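Side-chain contacts in intracellular protein transport protein USO1 (Saccharomyces cerevisiae S288c, PDB 6LSU), which tethers transport vesicles and is required for protein transport from the endoplasmic reticulum to the Golgi complex, here represented by its globular head: residues D444-Q449 with E540-V545; W411-N416 with F500-N505; K516-T521 with P697-S702. All blocks are in the same frame, centred on the assembly; numbering follows the deposited sequence.

All three contacts lie in the globular head, within the range of the Uso1/p115 head-region family and on the same side of the chain's centre. Their segments interleave along the chain: 411-416, 444-449, 500-505, 516-521, 540-545 and 697-702, so contact 1 alternates with contacts 2 and 3, while contact 2 closes before contact 3 opens. The centres of contacts 2 and 3 are about 12 Å apart and those of contacts 1 and 2 about 16 Å, and both pairs touch. The centres of contacts 1 and 3 are about 21 Å apart, their nearest atoms about 8 Å. Helix 514-528 lies against helices 404-414 and 499-504, so the contacts form one continuous packed part of the helical head.

Contact 1 of 3, residues D444-Q449 with E540-V545; sequences DFLLKQ and EITRNV
Thr542 OG1 sits where two helices of the head come together: it is hydrogen-bonded back to Leu538 O one turn earlier in its own helix, and across the contact the methyl Leu446 CD1 lies 4.1 Å from Thr542 OG1. With its proton given to that carbonyl, the hydroxyl can lie against an apolar side chain without leaving its polarity unanswered. Its CG2 takes the branch anti to the backbone N and packs on Phe500.

The closest approach is between Leu447 and Ile541, whose side chains cross at about a right angle. Leu447 CD2 is 3.8 Å from Ile541 CD1 and 4.1 Å from Ile541 CG2, so a single leucine methyl rests against both ends of the branched isoleucine. Ile541 can offer both because its CG1 stands beside the backbone N (chi1 -66°) and its CG2 beside the carbonyl carbon. Ile541 CG2 also lies 4.4 Å from Leu446 CB, which brings the second leucine into the patch.

Charge is kept to the far side of helix 535-543. Arg543 NH2 and Glu540 OE2 form a salt bridge of 2.6 Å, using the syn lone pair of the carboxylate but tilted 27° from the guanidinium plane, and Arg543 NH1 has a second acidic partner in Asp599. Phe527 of helix 514-528 touches Leu446 as well. This is apolar helix-to-helix packing of the kind that builds an armadillo-type alpha-solenoid, with 444-449 belonging to ARM 8.

Contact 2 of 3, residues W411-N416 with F500-N505; sequences WMLYAN and FEVLLN
Tyr414 and Val502 run alongside each other, pointing opposite ways, the tyrosine reaching out from the end of helix 404-414 and the valine coming to meet it from helix 499-504. What they bring together is the phenol end and one methyl: Tyr414 OH is 3.4 Å from Val502 CG2, and ring carbon Tyr414 CZ is 4.1 Å from the same methyl. The methyl approaches the ring obliquely, at its hydroxyl end. Val502 presents CG2 because its CG1 takes the position anti to the backbone N (chi1 168°), leaving CG2 beside that N.

Leu413 passes Val502 in the same antiparallel fashion, with Leu413 CD1 4.1 Å from Val502 CG2. One valine methyl is thus shared by two consecutive residues of the other helix. Leu413 and Tyr414 also touch each other, Leu413 CB lying 3.6 Å above the Tyr414 ring plane, offset toward the rim. Lys516 and Thr520 of helix 514-528 touch side chains of both segments and join the two helices to a third. Since 411-416 lies in ARM 7 and 500-505 in ARM 8, the contact links consecutive armadillo repeats.

Glu501 comes near the phenol too, but Tyr414 OH and Glu501 OE2 are 4.2 Å apart, too far for a hydrogen bond. The carboxylate looks to Ser456, hydrogen-bonded through OE1, and more weakly to Lys496 at long range. Cohesion between the segments therefore comes from van der Waals contact on a buried valine, and the polar groups at its edge would add little to the direct hold.

Contact 3 of 3, residues K516-T521 with P697-S702; sequences KLFFTT and PKVYFS
Apolar contact comes first: Phe518 and Val699 cross at about a right angle, with Val699 CG1 making an off-centre CH-pi contact with the ring. The methyl is 4.2 Å from the ring centroid and 29° off the ring normal, displaced toward the far end of the ring, where Phe518 CZ and Val699 CG1 are 3.7 Å apart. Phe518 is thrown out from its helix toward the loop by a first torsion of 171°, which sets CG anti to the backbone N.

A second kind of contact is ring edge against main chain. Phe518 CE1 meets Ser702 N at 3.3 Å and Phe701 C at 3.7 Å, both near the plane of the ring. Tyr700 O also comes within 3.7 Å of Phe518 CE1, but obliquely. The loop thus passes the outer end of the ring, offering it one side-chain methyl and backbone atoms of three successive residues. With an alanine in place of Phe518, Val699 CG1 would probably lose its aromatic partner and a gap would open beside the backbone of residues 700-702, leaving that part of the loop freer to shift.

Polar bonds hold the surroundings. Ser702 is the N-cap of helix 703-711: its OG binds Tyr704 N and also Asp522 OD1, so the hydroxyl joins the start of that helix to helix 514-528. On the latter helix, Thr520 OG1 donates to Lys516 O at 2.8 Å, turning its hydroxyl back onto its own backbone.

Segment 516-521 overlaps the end of ARM 8 in the helical-repeat head, and Phe518 packs the later loop, between helices 660-673 and 703-711, against helix 514-528, beside the Ser702-Asp522 bond. From that same helix, Leu517 and Thr521 reach helix 577-590, Thr520 touches Leu499 and Leu503 of helix 499-504, and Phe519 meets Met412 of helix 404-414.

Contact 1 of 3, residues D444-Q449 with E540-V545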
loop_
_atom_site.group_PDB
_atom_site.type_symbol
_atom_site.label_atom_id
_atom_site.label_comp_id
_atom_site.label_asym_id
_atom_site.label_seq_id
_atom_site.Cartn_x
_atom_site.Cartn_y
_atom_site.Cartn_z
ATOM N N ASP A 444 -10.755 26.724 -9.415
ATOM C CA ASP A 444 -12.231 26.719 -9.312
ATOM C C ASP A 444 -12.598 26.282 -7.890
ATOM O O ASP A 444 -13.617 26.772 -7.315
ATOM C CB ASP A 444 -12.876 25.838 -10.399
ATOM C CG ASP A 444 -12.903 26.442 -11.807
ATOM O OD1 ASP A 444 -12.117 27.412 -12.089
ATOM O OD2 ASP A 444 -13.683 25.926 -12.643
ATOM N N PHE A 445 -11.850 25.311 -7.366
ATOM C CA PHE A 445 -12.100 24.757 -6.008
ATOM C C PHE A 445 -11.979 25.885 -4.973
ATOM O O PHE A 445 -12.941 26.040 -4.164
ATOM C CB PHE A 445 -11.110 23.643 -5.677
ATOM C CG PHE A 445 -11.195 23.159 -4.257
ATOM C CD1 PHE A 445 -12.316 22.475 -3.819
ATOM C CD2 PHE A 445 -10.160 23.404 -3.358
ATOM C CE1 PHE A 445 -12.397 21.996 -2.525
ATOM C CE2 PHE A 445 -10.249 22.938 -2.060
ATOM C CZ PHE A 445 -11.381 22.262 -1.639
ATOM N N LEU A 446 -10.852 26.615 -4.981
ATOM C CA LEU A 446 -10.589 27.681 -3.993
ATOM C C LEU A 446 -11.698 28.738 -4.100
ATOM O O LEU A 446 -12.309 29.050 -3.027
ATOM C CB LEU A 446 -9.212 28.294 -4.243
ATOM C CG LEU A 446 -8.030 27.507 -3.691
ATOM C CD1 LEU A 446 -6.779 28.350 -3.755
ATOM C CD2 LEU A 446 -8.261 27.093 -2.247
ATOM N N LEU A 447 -11.953 29.236 -5.321
ATOM C CA LEU A 447 -13.023 30.233 -5.605
ATOM C C LEU A 447 -14.377 29.754 -5.086
ATOM O O LEU A 447 -15.096 30.568 -4.603
ATOM C CB LEU A 447 -13.126 30.509 -7.114
ATOM C CG LEU A 447 -11.990 31.352 -7.683
ATOM C CD1 LEU A 447 -12.208 31.625 -9.169
ATOM C CD2 LEU A 447 -11.798 32.647 -6.900
ATOM N N LYS A 448 -14.716 28.482 -5.245
ATOM C CA LYS A 448 -15.986 27.919 -4.724
ATOM C C LYS A 448 -15.890 27.949 -3.187
ATOM O O LYS A 448 -16.847 28.361 -2.547
ATOM C CB LYS A 448 -16.234 26.524 -5.313
ATOM C CG LYS A 448 -17.587 25.889 -4.997
ATOM C CD LYS A 448 -17.517 24.392 -4.649
ATOM C CE LYS A 448 -17.364 24.091 -3.157
ATOM N NZ LYS A 448 -16.464 22.933 -2.877
ATOM N N GLN A 449 -14.737 27.564 -2.627
ATOM C CA GLN A 449 -14.518 27.441 -1.161
ATOM C C GLN A 449 -14.643 28.811 -0.486
ATOM O O GLN A 449 -15.219 28.834 0.623
ATOM C CB GLN A 449 -13.147 26.850 -0.818
ATOM C CG GLN A 449 -13.060 25.363 -1.046
ATOM C CD GLN A 449 -13.559 24.585 0.137
ATOM O OE1 GLN A 449 -13.013 24.664 1.246
ATOM N NE2 GLN A 449 -14.567 23.768 -0.112
ATOM N N GLU A 540 -2.734 34.531 -3.918
ATOM C CA GLU A 540 -3.482 35.808 -4.010
ATOM C C GLU A 540 -4.940 35.621 -3.648
ATOM O O GLU A 540 -5.432 36.474 -2.957
ATOM C CB GLU A 540 -3.342 36.416 -5.405
ATOM C CG GLU A 540 -1.973 37.052 -5.592
ATOM C CD GLU A 540 -1.473 37.793 -4.352
ATOM O OE1 GLU A 540 -0.408 37.356 -3.770
ATOM O OE2 GLU A 540 -2.169 38.778 -3.938
ATOM N N ILE A 541 -5.596 34.565 -4.098
ATOM C CA ILE A 541 -7.028 34.324 -3.750
ATOM C C ILE A 541 -7.158 34.106 -2.246
ATOM O O ILE A 541 -8.209 34.451 -1.680
ATOM C CB ILE A 541 -7.603 33.115 -4.536
ATOM C CG1 ILE A 541 -7.664 33.412 -6.034
ATOM C CG2 ILE A 541 -8.975 32.714 -3.978
ATOM C CD1 ILE A 541 -8.009 32.212 -6.877
ATOM N N THR A 542 -6.181 33.443 -1.634
ATOM C CA THR A 542 -6.267 33.012 -0.215
ATOM C C THR A 542 -5.988 34.247 0.625
ATOM O O THR A 542 -6.742 34.485 1.602
ATOM C CB THR A 542 -5.298 31.872 0.122
ATOM O OG1 THR A 542 -5.599 30.736 -0.689
ATOM C CG2 THR A 542 -5.384 31.482 1.588
ATOM N N ARG A 543 -5.004 35.036 0.188
ATOM C CA ARG A 543 -4.615 36.320 0.838
ATOM C C ARG A 543 -5.837 37.252 0.900
ATOM O O ARG A 543 -6.134 37.822 1.980
ATOM C CB ARG A 543 -3.431 36.975 0.119
ATOM C CG ARG A 543 -2.620 37.885 1.021
ATOM C CD ARG A 543 -1.298 38.383 0.455
ATOM N NE ARG A 543 -1.468 39.087 -0.805
ATOM C CZ ARG A 543 -2.119 40.244 -0.974
ATOM N NH1 ARG A 543 -2.685 40.870 0.042
ATOM N NH2 ARG A 543 -2.230 40.761 -2.186
ATOM N N ASN A 544 -6.558 37.430 -0.190
ATOM C CA ASN A 544 -7.525 38.563 -0.268
ATOM C C ASN A 544 -8.875 38.137 0.305
ATOM O O ASN A 544 -9.835 38.854 0.105
ATOM C CB ASN A 544 -7.531 39.181 -1.668
ATOM C CG ASN A 544 -6.179 39.829 -1.947
ATOM O OD1 ASN A 544 -5.681 40.621 -1.132
ATOM N ND2 ASN A 544 -5.542 39.457 -3.055
ATOM N N VAL A 545 -8.924 37.036 1.046
ATOM C CA VAL A 545 -10.140 36.647 1.806
ATOM C C VAL A 545 -10.175 37.450 3.110
ATOM O O VAL A 545 -9.133 37.547 3.817
ATOM C CB VAL A 545 -10.195 35.128 2.072
ATOM C CG1 VAL A 545 -11.094 34.791 3.231
ATOM C CG2 VAL A 545 -10.647 34.365 0.846
#

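Contact 2 of 3, residues W411-N416 with F500-N505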
loop_
_atom_site.group_PDB
_atom_site.type_symbol
_atom_site.label_atom_id
_atom_site.label_comp_id
_atom_site.label_asym_id
_atom_site.label_seq_id
_atom_site.Cartn_x
_atom_site.Cartn_y
_atom_site.Cartn_z
ATOM N N TRP A 411 -14.238 14.099 5.698
ATOM C CA TRP A 411 -13.640 12.944 6.405
ATOM C C TRP A 411 -12.263 13.349 6.875
ATOM O O TRP A 411 -11.972 13.143 8.084
ATOM C CB TRP A 411 -13.562 11.704 5.519
ATOM C CG TRP A 411 -14.838 10.940 5.515
ATOM C CD1 TRP A 411 -16.072 11.399 5.837
ATOM C CD2 TRP A 411 -15.007 9.576 5.122
ATOM N NE1 TRP A 411 -17.006 10.410 5.676
ATOM C CE2 TRP A 411 -16.368 9.273 5.275
ATOM C CE3 TRP A 411 -14.133 8.583 4.696
ATOM C CZ2 TRP A 411 -16.884 8.032 4.961
ATOM C CZ3 TRP A 411 -14.642 7.343 4.416
ATOM C CH2 TRP A 411 -15.999 7.073 4.545
ATOM N N MET A 412 -11.512 13.967 5.957
ATOM C CA MET A 412 -10.157 14.475 6.243
ATOM C C MET A 412 -10.186 15.324 7.530
ATOM O O MET A 412 -9.256 15.122 8.386
ATOM C CB MET A 412 -9.606 15.303 5.075
ATOM C CG MET A 412 -8.140 15.486 5.227
ATOM S SD MET A 412 -7.419 16.472 3.932
ATOM C CE MET A 412 -8.583 17.815 3.938
ATOM N N LEU A 413 -11.143 16.262 7.639
ATOM C CA LEU A 413 -11.127 17.364 8.655
ATOM C C LEU A 413 -11.788 16.902 9.952
ATOM O O LEU A 413 -11.123 17.049 10.994
ATOM C CB LEU A 413 -11.896 18.593 8.151
ATOM C CG LEU A 413 -11.277 19.321 6.972
ATOM C CD1 LEU A 413 -12.110 20.507 6.567
ATOM C CD2 LEU A 413 -9.869 19.758 7.301
ATOM N N TYR A 414 -13.031 16.384 9.875
ATOM C CA TYR A 414 -13.917 16.186 11.042
ATOM C C TYR A 414 -14.168 14.710 11.370
ATOM O O TYR A 414 -15.082 14.452 12.213
ATOM C CB TYR A 414 -15.272 16.880 10.838
ATOM C CG TYR A 414 -15.178 18.326 10.442
ATOM C CD1 TYR A 414 -14.870 19.327 11.355
ATOM C CD2 TYR A 414 -15.381 18.687 9.111
ATOM C CE1 TYR A 414 -14.738 20.654 10.949
ATOM C CE2 TYR A 414 -15.259 20.005 8.698
ATOM C CZ TYR A 414 -14.922 20.990 9.617
ATOM O OH TYR A 414 -14.770 22.275 9.178
ATOM N N ALA A 415 -13.467 13.753 10.738
ATOM C CA ALA A 415 -13.789 12.317 10.938
ATOM C C ALA A 415 -12.763 11.710 11.874
ATOM O O ALA A 415 -12.237 10.601 11.548
ATOM C CB ALA A 415 -13.848 11.555 9.643
ATOM N N ASN A 416 -12.493 12.382 12.994
ATOM C CA ASN A 416 -11.781 11.740 14.131
ATOM C C ASN A 416 -12.831 10.921 14.896
ATOM O O ASN A 416 -14.053 11.073 14.619
ATOM C CB ASN A 416 -10.992 12.761 14.951
ATOM C CG ASN A 416 -11.875 13.687 15.761
ATOM O OD1 ASN A 416 -13.101 13.673 15.653
ATOM N ND2 ASN A 416 -11.255 14.492 16.596
ATOM N N PHE A 500 -11.489 26.974 4.642
ATOM C CA PHE A 500 -11.383 28.377 5.114
ATOM C C PHE A 500 -12.046 28.493 6.486
ATOM O O PHE A 500 -11.511 29.152 7.387
ATOM C CB PHE A 500 -11.984 29.312 4.089
ATOM C CG PHE A 500 -11.085 29.533 2.908
ATOM C CD1 PHE A 500 -9.888 30.207 3.057
ATOM C CD2 PHE A 500 -11.442 29.091 1.652
ATOM C CE1 PHE A 500 -9.072 30.434 1.959
ATOM C CE2 PHE A 500 -10.596 29.277 0.576
ATOM C CZ PHE A 500 -9.428 29.969 0.720
ATOM N N GLU A 501 -13.162 27.795 6.652
ATOM C CA GLU A 501 -13.815 27.680 7.959
ATOM C C GLU A 501 -12.755 27.268 8.983
ATOM O O GLU A 501 -12.697 27.906 10.006
ATOM C CB GLU A 501 -14.976 26.696 7.889
ATOM C CG GLU A 501 -16.168 27.129 8.720
ATOM C CD GLU A 501 -17.472 26.430 8.361
ATOM O OE1 GLU A 501 -18.547 27.041 8.583
ATOM O OE2 GLU A 501 -17.416 25.283 7.857
ATOM N N VAL A 502 -11.937 26.245 8.711
ATOM C CA VAL A 502 -10.946 25.751 9.705
ATOM C C VAL A 502 -9.794 26.761 9.793
ATOM O O VAL A 502 -9.431 27.230 10.886
ATOM C CB VAL A 502 -10.444 24.349 9.341
ATOM C CG1 VAL A 502 -9.224 23.955 10.164
ATOM C CG2 VAL A 502 -11.560 23.326 9.488
ATOM N N LEU A 503 -9.250 27.132 8.660
ATOM C CA LEU A 503 -8.004 27.947 8.632
ATOM C C LEU A 503 -8.205 29.335 9.288
ATOM O O LEU A 503 -7.197 29.881 9.803
ATOM C CB LEU A 503 -7.578 28.129 7.188
ATOM C CG LEU A 503 -6.291 28.907 7.019
ATOM C CD1 LEU A 503 -5.143 28.041 7.418
ATOM C CD2 LEU A 503 -6.080 29.408 5.606
ATOM N N LEU A 504 -9.404 29.925 9.246
ATOM C CA LEU A 504 -9.607 31.366 9.559
ATOM C C LEU A 504 -10.592 31.544 10.727
ATOM O O LEU A 504 -10.989 32.677 11.005
ATOM C CB LEU A 504 -10.103 32.123 8.303
ATOM C CG LEU A 504 -9.163 32.130 7.088
ATOM C CD1 LEU A 504 -9.865 32.635 5.835
ATOM C CD2 LEU A 504 -7.931 32.992 7.342
ATOM N N ASN A 505 -11.030 30.470 11.350
ATOM C CA ASN A 505 -11.943 30.522 12.516
ATOM C C ASN A 505 -11.228 29.902 13.697
ATOM O O ASN A 505 -10.201 29.210 13.492
ATOM C CB ASN A 505 -13.298 29.851 12.330
ATOM C CG ASN A 505 -14.197 30.625 11.388
ATOM O OD1 ASN A 505 -13.732 31.548 10.715
ATOM N ND2 ASN A 505 -15.468 30.228 11.296
#

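Contact 3 of 3, residues K516-T521 with P697-S702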
loop_
_atom_site.group_PDB
_atom_site.type_symbol
_atom_site.label_atom_id
_atom_site.label_comp_id
_atom_site.label_asym_id
_atom_site.label_seq_id
_atom_site.Cartn_x
_atom_site.Cartn_y
_atom_site.Cartn_z
ATOM N N LYS A 516 -7.151 18.072 12.097
ATOM C CA LYS A 516 -8.008 18.973 11.287
ATOM C C LYS A 516 -7.212 20.197 10.791
ATOM O O LYS A 516 -7.361 20.608 9.609
ATOM C CB LYS A 516 -9.142 19.517 12.131
ATOM C CG LYS A 516 -9.931 20.614 11.475
ATOM C CD LYS A 516 -11.291 20.773 12.082
ATOM C CE LYS A 516 -11.245 21.519 13.401
ATOM N NZ LYS A 516 -12.617 21.594 13.964
ATOM N N LEU A 517 -6.416 20.814 11.663
ATOM C CA LEU A 517 -5.660 22.016 11.253
ATOM C C LEU A 517 -4.469 21.574 10.397
ATOM O O LEU A 517 -4.160 22.192 9.406
ATOM C CB LEU A 517 -5.233 22.755 12.515
ATOM C CG LEU A 517 -4.899 24.231 12.388
ATOM C CD1 LEU A 517 -3.632 24.489 13.163
ATOM C CD2 LEU A 517 -4.778 24.703 10.961
ATOM N N PHE A 518 -3.851 20.466 10.757
ATOM C CA PHE A 518 -2.624 19.940 10.094
ATOM C C PHE A 518 -2.903 19.633 8.612
ATOM O O PHE A 518 -2.187 20.081 7.725
ATOM C CB PHE A 518 -2.110 18.722 10.838
ATOM C CG PHE A 518 -1.001 18.048 10.063
ATOM C CD1 PHE A 518 0.272 18.587 10.040
ATOM C CD2 PHE A 518 -1.289 16.993 9.206
ATOM C CE1 PHE A 518 1.259 18.007 9.237
ATOM C CE2 PHE A 518 -0.311 16.435 8.407
ATOM C CZ PHE A 518 0.968 16.931 8.427
ATOM N N PHE A 519 -3.992 18.918 8.347
ATOM C CA PHE A 519 -4.516 18.642 6.987
ATOM C C PHE A 519 -4.785 19.944 6.251
ATOM O O PHE A 519 -4.180 20.113 5.138
ATOM C CB PHE A 519 -5.673 17.653 7.072
ATOM C CG PHE A 519 -5.218 16.253 7.394
ATOM C CD1 PHE A 519 -4.112 15.706 6.761
ATOM C CD2 PHE A 519 -5.921 15.460 8.309
ATOM C CE1 PHE A 519 -3.674 14.422 7.087
ATOM C CE2 PHE A 519 -5.512 14.161 8.614
ATOM C CZ PHE A 519 -4.374 13.662 8.027
ATOM N N THR A 520 -5.575 20.845 6.828
ATOM C CA THR A 520 -5.886 22.179 6.224
ATOM C C THR A 520 -4.577 22.885 5.839
ATOM O O THR A 520 -4.372 23.266 4.671
ATOM C CB THR A 520 -6.768 23.014 7.156
ATOM O OG1 THR A 520 -7.965 22.256 7.399
ATOM C CG2 THR A 520 -7.233 24.303 6.525
ATOM N N THR A 521 -3.646 23.053 6.741
ATOM C CA THR A 521 -2.437 23.799 6.355
ATOM C C THR A 521 -1.715 22.993 5.267
ATOM O O THR A 521 -1.150 23.550 4.340
ATOM C CB THR A 521 -1.608 24.138 7.595
ATOM O OG1 THR A 521 -1.517 22.968 8.428
ATOM C CG2 THR A 521 -2.255 25.263 8.353
ATOM N N PRO A 697 -0.831 10.253 16.363
ATOM C CA PRO A 697 0.333 10.008 15.522
ATOM C C PRO A 697 1.445 11.024 15.808
ATOM O O PRO A 697 1.133 12.133 16.098
ATOM C CB PRO A 697 -0.227 10.195 14.116
ATOM C CG PRO A 697 -1.687 9.840 14.280
ATOM C CD PRO A 697 -2.074 10.431 15.614
ATOM N N LYS A 698 2.704 10.605 15.664
ATOM C CA LYS A 698 3.893 11.470 15.865
ATOM C C LYS A 698 4.199 12.162 14.542
ATOM O O LYS A 698 5.313 11.914 13.935
ATOM C CB LYS A 698 5.069 10.660 16.412
ATOM C CG LYS A 698 4.838 10.091 17.802
ATOM C CD LYS A 698 6.055 9.406 18.358
ATOM C CE LYS A 698 5.789 8.754 19.695
ATOM N NZ LYS A 698 7.039 8.560 20.468
ATOM N N VAL A 699 3.243 13.002 14.130
ATOM C CA VAL A 699 3.280 13.745 12.840
ATOM C C VAL A 699 3.109 15.208 13.223
ATOM O O VAL A 699 2.025 15.547 13.797
ATOM C CB VAL A 699 2.192 13.251 11.854
ATOM C CG1 VAL A 699 2.071 14.126 10.618
ATOM C CG2 VAL A 699 2.449 11.811 11.441
ATOM N N TYR A 700 4.051 16.047 12.823
ATOM C CA TYR A 700 4.077 17.488 13.197
ATOM C C TYR A 700 4.184 18.383 11.954
ATOM O O TYR A 700 3.476 19.376 11.873
ATOM C CB TYR A 700 5.240 17.665 14.195
ATOM C CG TYR A 700 5.109 16.752 15.394
ATOM C CD1 TYR A 700 4.036 16.873 16.261
ATOM C CD2 TYR A 700 5.993 15.714 15.612
ATOM C CE1 TYR A 700 3.861 16.011 17.325
ATOM C CE2 TYR A 700 5.823 14.837 16.682
ATOM C CZ TYR A 700 4.771 15.013 17.553
ATOM O OH TYR A 700 4.587 14.180 18.610
ATOM N N PHE A 701 5.063 18.024 11.022
ATOM C CA PHE A 701 5.461 18.847 9.862
ATOM C C PHE A 701 4.861 18.290 8.565
ATOM O O PHE A 701 5.120 17.185 8.201
ATOM C CB PHE A 701 6.987 18.910 9.776
ATOM C CG PHE A 701 7.574 19.507 11.024
ATOM C CD1 PHE A 701 7.718 20.880 11.141
ATOM C CD2 PHE A 701 7.862 18.716 12.120
ATOM C CE1 PHE A 701 8.190 21.455 12.313
ATOM C CE2 PHE A 701 8.324 19.287 13.290
ATOM C CZ PHE A 701 8.497 20.654 13.385
ATOM N N SER A 702 4.084 19.103 7.867
ATOM C CA SER A 702 3.772 18.934 6.435
ATOM C C SER A 702 5.071 18.831 5.642
ATOM O O SER A 702 6.011 19.636 5.883
ATOM C CB SER A 702 2.962 20.031 5.897
ATOM O OG SER A 702 3.117 20.064 4.492
#